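Side-chain contacts in heme-binding protein A (Haemophilus parasuis 29755, PDB 3TPA), which probably binds glutathione, despite its name, and delivers it for uptake as a family 5 extracellular solute-binding protein: residues 205-210 / 214-219; 298-303 / 372-377. The protein carries 1 engineered substitution. All coordinates share one frame; numbering follows the deposited sequence. Where two conformers were deposited one is given.

Contact 1. Residues 205-210 / 214-219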
loop_
_atom_site.group_PDB
_atom_site.type_symbol
_atom_site.label_atom_id
_atom_site.label_comp_id
_atom_site.label_asym_id
_atom_site.label_seq_id
_atom_site.Cartn_x
_atom_site.Cartn_y
_atom_site.Cartn_z
ATOM N N TYR A 205 17.495 18.337 0.510
ATOM C CA TYR A 205 17.202 18.309 1.943
ATOM C C TYR A 205 18.469 18.390 2.762
ATOM O O TYR A 205 19.536 17.990 2.309
ATOM C CB TYR A 205 16.476 17.019 2.363
ATOM C CG TYR A 205 15.261 16.696 1.545
ATOM C CD1 TYR A 205 13.978 16.930 2.031
ATOM C CD2 TYR A 205 15.395 16.151 0.289
ATOM C CE1 TYR A 205 12.855 16.632 1.263
ATOM C CE2 TYR A 205 14.287 15.851 -0.484
ATOM C CZ TYR A 205 13.024 16.088 0.005
ATOM O OH TYR A 205 11.943 15.786 -0.783
ATOM N N THR A 206 18.318 18.878 3.989
ATOM C CA THR A 206 19.392 18.911 4.973
ATOM C C THR A 206 18.946 18.249 6.264
ATOM O O THR A 206 17.779 18.337 6.634
ATOM C CB THR A 206 19.776 20.360 5.300
ATOM O OG1 THR A 206 20.281 20.996 4.117
ATOM C CG2 THR A 206 20.841 20.390 6.386
ATOM N N ALA A 207 19.865 17.597 6.964
ATOM C CA ALA A 207 19.515 16.946 8.221
ATOM C C ALA A 207 19.031 17.949 9.269
ATOM O O ALA A 207 19.565 19.051 9.397
ATOM C CB ALA A 207 20.696 16.148 8.762
ATOM N N ASN A 208 18.011 17.539 10.018
ATOM C CA ASN A 208 17.508 18.296 11.151
ATOM C C ASN A 208 18.327 17.992 12.401
ATOM O O ASN A 208 18.287 16.876 12.931
ATOM C CB ASN A 208 16.041 17.935 11.394
ATOM C CG ASN A 208 15.459 18.634 12.605
ATOM O OD1 ASN A 208 16.046 19.582 13.134
ATOM N ND2 ASN A 208 14.288 18.170 13.048
ATOM N N VAL A 209 19.059 18.987 12.891
ATOM C CA VAL A 209 19.913 18.772 14.055
ATOM C C VAL A 209 19.098 18.505 15.319
ATOM O O VAL A 209 19.554 17.810 16.229
ATOM C CB VAL A 209 20.832 19.968 14.315
ATOM C CG1 VAL A 209 21.662 19.723 15.579
ATOM C CG2 VAL A 209 21.724 20.214 13.113
ATOM N N ASP A 210 17.890 19.055 15.368
ATOM C CA ASP A 210 17.068 18.992 16.574
ATOM C C ASP A 210 16.128 17.790 16.637
ATOM O O ASP A 210 15.370 17.638 17.590
ATOM C CB ASP A 210 16.268 20.291 16.738
ATOM C CG ASP A 210 17.155 21.493 17.017
ATOM O OD1 ASP A 210 18.105 21.358 17.815
ATOM O OD2 ASP A 210 16.906 22.570 16.434
ATOM N N GLY A 214 17.309 11.979 17.612
ATOM C CA GLY A 214 18.728 12.180 17.382
ATOM C C GLY A 214 18.970 12.485 15.916
ATOM O O GLY A 214 18.276 11.957 15.051
ATOM N N LYS A 215 19.950 13.339 15.643
ATOM C CA LYS A 215 20.254 13.783 14.286
ATOM C C LYS A 215 20.661 12.639 13.352
ATOM O O LYS A 215 21.396 11.741 13.749
ATOM C CB LYS A 215 21.356 14.839 14.328
ATOM C CG LYS A 215 22.142 14.944 13.044
ATOM C CD LYS A 215 23.397 15.768 13.227
ATOM C CE LYS A 215 23.155 17.185 12.768
ATOM N NZ LYS A 215 22.693 17.220 11.353
ATOM N N ALA A 216 20.179 12.688 12.112
ATOM C CA ALA A 216 20.478 11.674 11.098
ATOM C C ALA A 216 21.960 11.624 10.754
ATOM O O ALA A 216 22.672 12.618 10.884
ATOM C CB ALA A 216 19.681 11.931 9.838
ATOM N N ASP A 217 22.416 10.465 10.290
ATOM C CA ASP A 217 23.829 10.298 9.956
ATOM C C ASP A 217 24.184 11.051 8.690
ATOM O O ASP A 217 25.304 11.529 8.552
ATOM C CB ASP A 217 24.201 8.817 9.834
ATOM C CG ASP A 217 23.980 8.052 11.130
ATOM O OD1 ASP A 217 24.660 8.362 12.133
ATOM O OD2 ASP A 217 23.132 7.134 11.146
ATOM N N ILE A 218 23.230 11.167 7.768
ATOM C CA ILE A 218 23.484 11.849 6.495
ATOM C C ILE A 218 23.119 13.333 6.528
ATOM O O ILE A 218 21.983 13.701 6.837
ATOM C CB ILE A 218 22.739 11.176 5.330
ATOM C CG1 ILE A 218 23.214 9.738 5.168
ATOM C CG2 ILE A 218 22.962 11.945 4.034
ATOM C CD1 ILE A 218 22.309 8.904 4.299
ATOM N N GLU A 219 24.075 14.184 6.176
ATOM C CA GLU A 219 23.871 15.625 6.265
ATOM C C GLU A 219 23.055 16.238 5.131
ATOM O O GLU A 219 22.357 17.225 5.338
ATOM C CB GLU A 219 25.220 16.348 6.386
ATOM C CG GLU A 219 25.786 16.315 7.791
ATOM C CD GLU A 219 25.058 17.261 8.728
ATOM O OE1 GLU A 219 25.104 17.035 9.956
ATOM O OE2 GLU A 219 24.448 18.239 8.238
HETATM O O HOH W 1 22.205 19.626 9.226
HETATM O O HOH W 2 17.964 14.457 11.679
#
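Lys-215 crosses Val-209 obliquely, its CE lying 3.4 Å from Val-209 CG2, tighter than ordinary carbon contact. CG of Lys-215 stands anti to the backbone N (chi1 156°), and bends further out carry NZ over the methyl of Ala-207. A long aliphatic stem with a charged end suits this place: the stem packs on valine while NZ forms a salt bridge with Glu-219, meeting OE1 at 2.8 Å from above the carboxylate plane. The other carboxylate oxygen, OE2, accepts a hydrogen bond from a water 2.8 Å away, which also donates to Ala-207 O, so the pair is tied back to the strand. Ala-207 is small enough to fit its CB 3.4 Å from Ile-218 O, and its N donates to Glu-219 O (3.0 Å). A second water bridges Asn-208 O and Ala-216 N. Asn-208 OD1 accepts from Asp-210 N in an Asx turn, suited to a chain leaving its strand, while ND2 reaches Gly-190 O. Backbone bonding between Tyr-205 and Leu-221 continues the pairing. The arrangement is that of a β-hairpin with a long connection, joining antiparallel strands 202-207 and 220-225.

Contact 2. Residues 298-303 / 372-377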
loop_
_atom_site.group_PDB
_atom_site.type_symbol
_atom_site.label_atom_id
_atom_site.label_comp_id
_atom_site.label_asym_id
_atom_site.label_seq_id
_atom_site.Cartn_x
_atom_site.Cartn_y
_atom_site.Cartn_z
ATOM N N LYS A 298 0.156 -21.593 -12.095
ATOM C CA LYS A 298 0.644 -20.374 -11.455
ATOM C C LYS A 298 2.147 -20.168 -11.677
ATOM O O LYS A 298 2.591 -19.050 -11.912
ATOM C CB LYS A 298 0.323 -20.370 -9.955
ATOM C CG LYS A 298 -1.182 -20.526 -9.621
ATOM C CD LYS A 298 -1.447 -20.541 -8.109
ATOM C CE LYS A 298 -2.902 -20.918 -7.799
ATOM N NZ LYS A 298 -3.225 -20.746 -6.346
ATOM N N LYS A 299 2.928 -21.240 -11.580
ATOM C CA LYS A 299 4.373 -21.135 -11.796
ATOM C C LYS A 299 4.690 -20.642 -13.215
ATOM O O LYS A 299 5.544 -19.782 -13.389
ATOM C CB LYS A 299 5.069 -22.473 -11.555
ATOM C CG LYS A 299 6.599 -22.428 -11.696
ATOM C CD LYS A 299 7.189 -23.839 -11.797
ATOM C CE LYS A 299 8.717 -23.827 -11.785
ATOM N NZ LYS A 299 9.321 -23.104 -12.941
ATOM N N ALA A 300 3.997 -21.190 -14.213
ATOM C CA ALA A 300 4.144 -20.723 -15.601
ATOM C C ALA A 300 3.822 -19.230 -15.721
ATOM O O ALA A 300 4.543 -18.487 -16.354
ATOM C CB ALA A 300 3.233 -21.526 -16.549
ATOM N N ILE A 301 2.720 -18.806 -15.112
ATOM C CA ILE A 301 2.305 -17.403 -15.174
ATOM C C ILE A 301 3.357 -16.485 -14.573
ATOM O O ILE A 301 3.805 -15.533 -15.203
ATOM C CB ILE A 301 0.958 -17.186 -14.449
ATOM C CG1 ILE A 301 -0.134 -17.955 -15.180
ATOM C CG2 ILE A 301 0.602 -15.701 -14.368
ATOM C CD1 ILE A 301 -1.471 -17.964 -14.465
ATOM N N VAL A 302 3.758 -16.785 -13.349
ATOM C CA VAL A 302 4.738 -15.958 -12.663
ATOM C C VAL A 302 6.032 -15.935 -13.448
ATOM O O VAL A 302 6.623 -14.883 -13.638
ATOM C CB VAL A 302 5.013 -16.482 -11.237
ATOM C CG1 VAL A 302 6.189 -15.745 -10.618
ATOM C CG2 VAL A 302 3.768 -16.336 -10.376
ATOM N N ASP A 303 6.462 -17.104 -13.916
ATOM C CA ASP A 303 7.692 -17.199 -14.714
ATOM C C ASP A 303 7.634 -16.370 -15.986
ATOM O O ASP A 303 8.544 -15.586 -16.255
ATOM C CB ASP A 303 8.013 -18.657 -15.038
ATOM C CG ASP A 303 8.681 -19.374 -13.874
ATOM O OD1 ASP A 303 9.087 -18.686 -12.914
ATOM O OD2 ASP A 303 8.817 -20.611 -13.918
ATOM N N ALA A 372 -3.666 -13.876 -19.222
ATOM C CA ALA A 372 -4.902 -14.381 -19.815
ATOM C C ALA A 372 -4.652 -15.473 -20.868
ATOM O O ALA A 372 -5.395 -16.452 -20.952
ATOM C CB ALA A 372 -5.715 -13.227 -20.416
ATOM N N GLU A 373 -3.619 -15.290 -21.686
ATOM C CA GLU A 373 -3.338 -16.231 -22.775
ATOM C C GLU A 373 -2.937 -17.602 -22.247
ATOM O O GLU A 373 -3.364 -18.635 -22.766
ATOM C CB GLU A 373 -2.232 -15.683 -23.694
ATOM C CG GLU A 373 -2.709 -14.609 -24.638
ATOM C CD GLU A 373 -1.572 -13.897 -25.345
ATOM O OE1 GLU A 373 -0.395 -14.213 -25.065
ATOM O OE2 GLU A 373 -1.859 -13.007 -26.175
ATOM N N ILE A 374 -2.102 -17.610 -21.216
ATOM C CA ILE A 374 -1.623 -18.869 -20.636
ATOM C C ILE A 374 -2.797 -19.646 -20.066
ATOM O O ILE A 374 -2.969 -20.853 -20.302
ATOM C CB ILE A 374 -0.590 -18.606 -19.518
ATOM C CG1 ILE A 374 0.728 -18.125 -20.126
ATOM C CG2 ILE A 374 -0.358 -19.863 -18.665
ATOM C CD1 ILE A 374 1.637 -17.493 -19.132
ATOM N N ILE A 375 -3.631 -18.938 -19.324
ATOM C CA ILE A 375 -4.813 -19.552 -18.729
ATOM C C ILE A 375 -5.773 -20.056 -19.801
ATOM O O ILE A 375 -6.252 -21.172 -19.721
ATOM C CB ILE A 375 -5.511 -18.570 -17.781
ATOM C CG1 ILE A 375 -4.758 -18.539 -16.455
ATOM C CG2 ILE A 375 -6.935 -18.983 -17.535
ATOM C CD1 ILE A 375 -4.451 -17.148 -15.984
ATOM N N GLN A 376 -6.032 -19.235 -20.814
ATOM C CA GLN A 376 -6.880 -19.648 -21.930
ATOM C C GLN A 376 -6.439 -20.995 -22.541
ATOM O O GLN A 376 -7.279 -21.854 -22.822
ATOM C CB GLN A 376 -6.905 -18.564 -23.011
ATOM C CG GLN A 376 -7.640 -18.953 -24.286
ATOM C CD GLN A 376 -7.539 -17.869 -25.353
ATOM O OE1 GLN A 376 -6.453 -17.382 -25.653
ATOM N NE2 GLN A 376 -8.672 -17.474 -25.914
ATOM N N ALA A 377 -5.132 -21.176 -22.730
ATOM C CA ALA A 377 -4.595 -22.393 -23.368
ATOM C C ALA A 377 -4.770 -23.640 -22.518
ATOM O O ALA A 377 -5.078 -24.717 -23.040
ATOM C CB ALA A 377 -3.109 -22.219 -23.732
#
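Ile-374 sets its CD1 methyl to one side of the plane of the peptide joining Ala-300 to Ile-301, past the edge between Ala-300 O and Ile-301 CA and 4.1 Å from that O. The same methyl lies 4.0 Å from Ile-301 CA, so it rests chiefly on backbone. This is an antiparallel helix pair in the α/β architecture of a periplasmic binding protein: the axes of 298-303 and 372-377 approach to 10.0 Å, with 154° between their directions. No hydrogen bond spans the two segments, and three isoleucines and an alanine make the join. Ala-300 points toward the other helix, and its short side chain lets Ile-374 come close to the backbone. The two branches of Ile-374 divide the work. CG2, anti to the backbone N, meets Ile-301 CG1 at 4.0 Å, while CG1, beside that N, carries CD1 to the peptide. Ile-301 sets off at an angle to the partner helix, but its extended chain (chi2 173°) takes CD1 across to Ile-375. Beta-branched isoleucine suits such a seam because one residue offers methyls in two directions. On the flank, Lys-299 NZ meets the carboxylate of Asp-303 nearly head-on at OD2, a salt bridge one helical turn long. Beneath, Ile-301 and Val-302 rest on strand 478-491 through Phe-481 and Ala-482, whereas Ala-372 touches Leu-388 of strand 384-389. At the buried side of the seam, Ile-301 CD1 presses to 3.4 Å from Ile-375 CD1, closer than methyls usually sit.

Contact 1 is complete in the chain well before residue 298 begins contact 2, and the two flank the middle of the molecule from opposite sides. Their centres are 48 Å apart and their nearest atoms about 33 Å, so they do not touch. They share no sheet. Contact 1 ends a hairpin of the five-stranded mixed sheet that also holds strand 9-14, whereas the helices of contact 2 pack on the six-stranded mixed sheet containing strands 310-312, 478-491 and 384-389. Helix 368-381 follows strand 351-356 and precedes its parallel neighbour 384-389, forming a β-α-β crossover. Together they sample separate parts of a solute-binding fold, one joined through a loop and the other through helices.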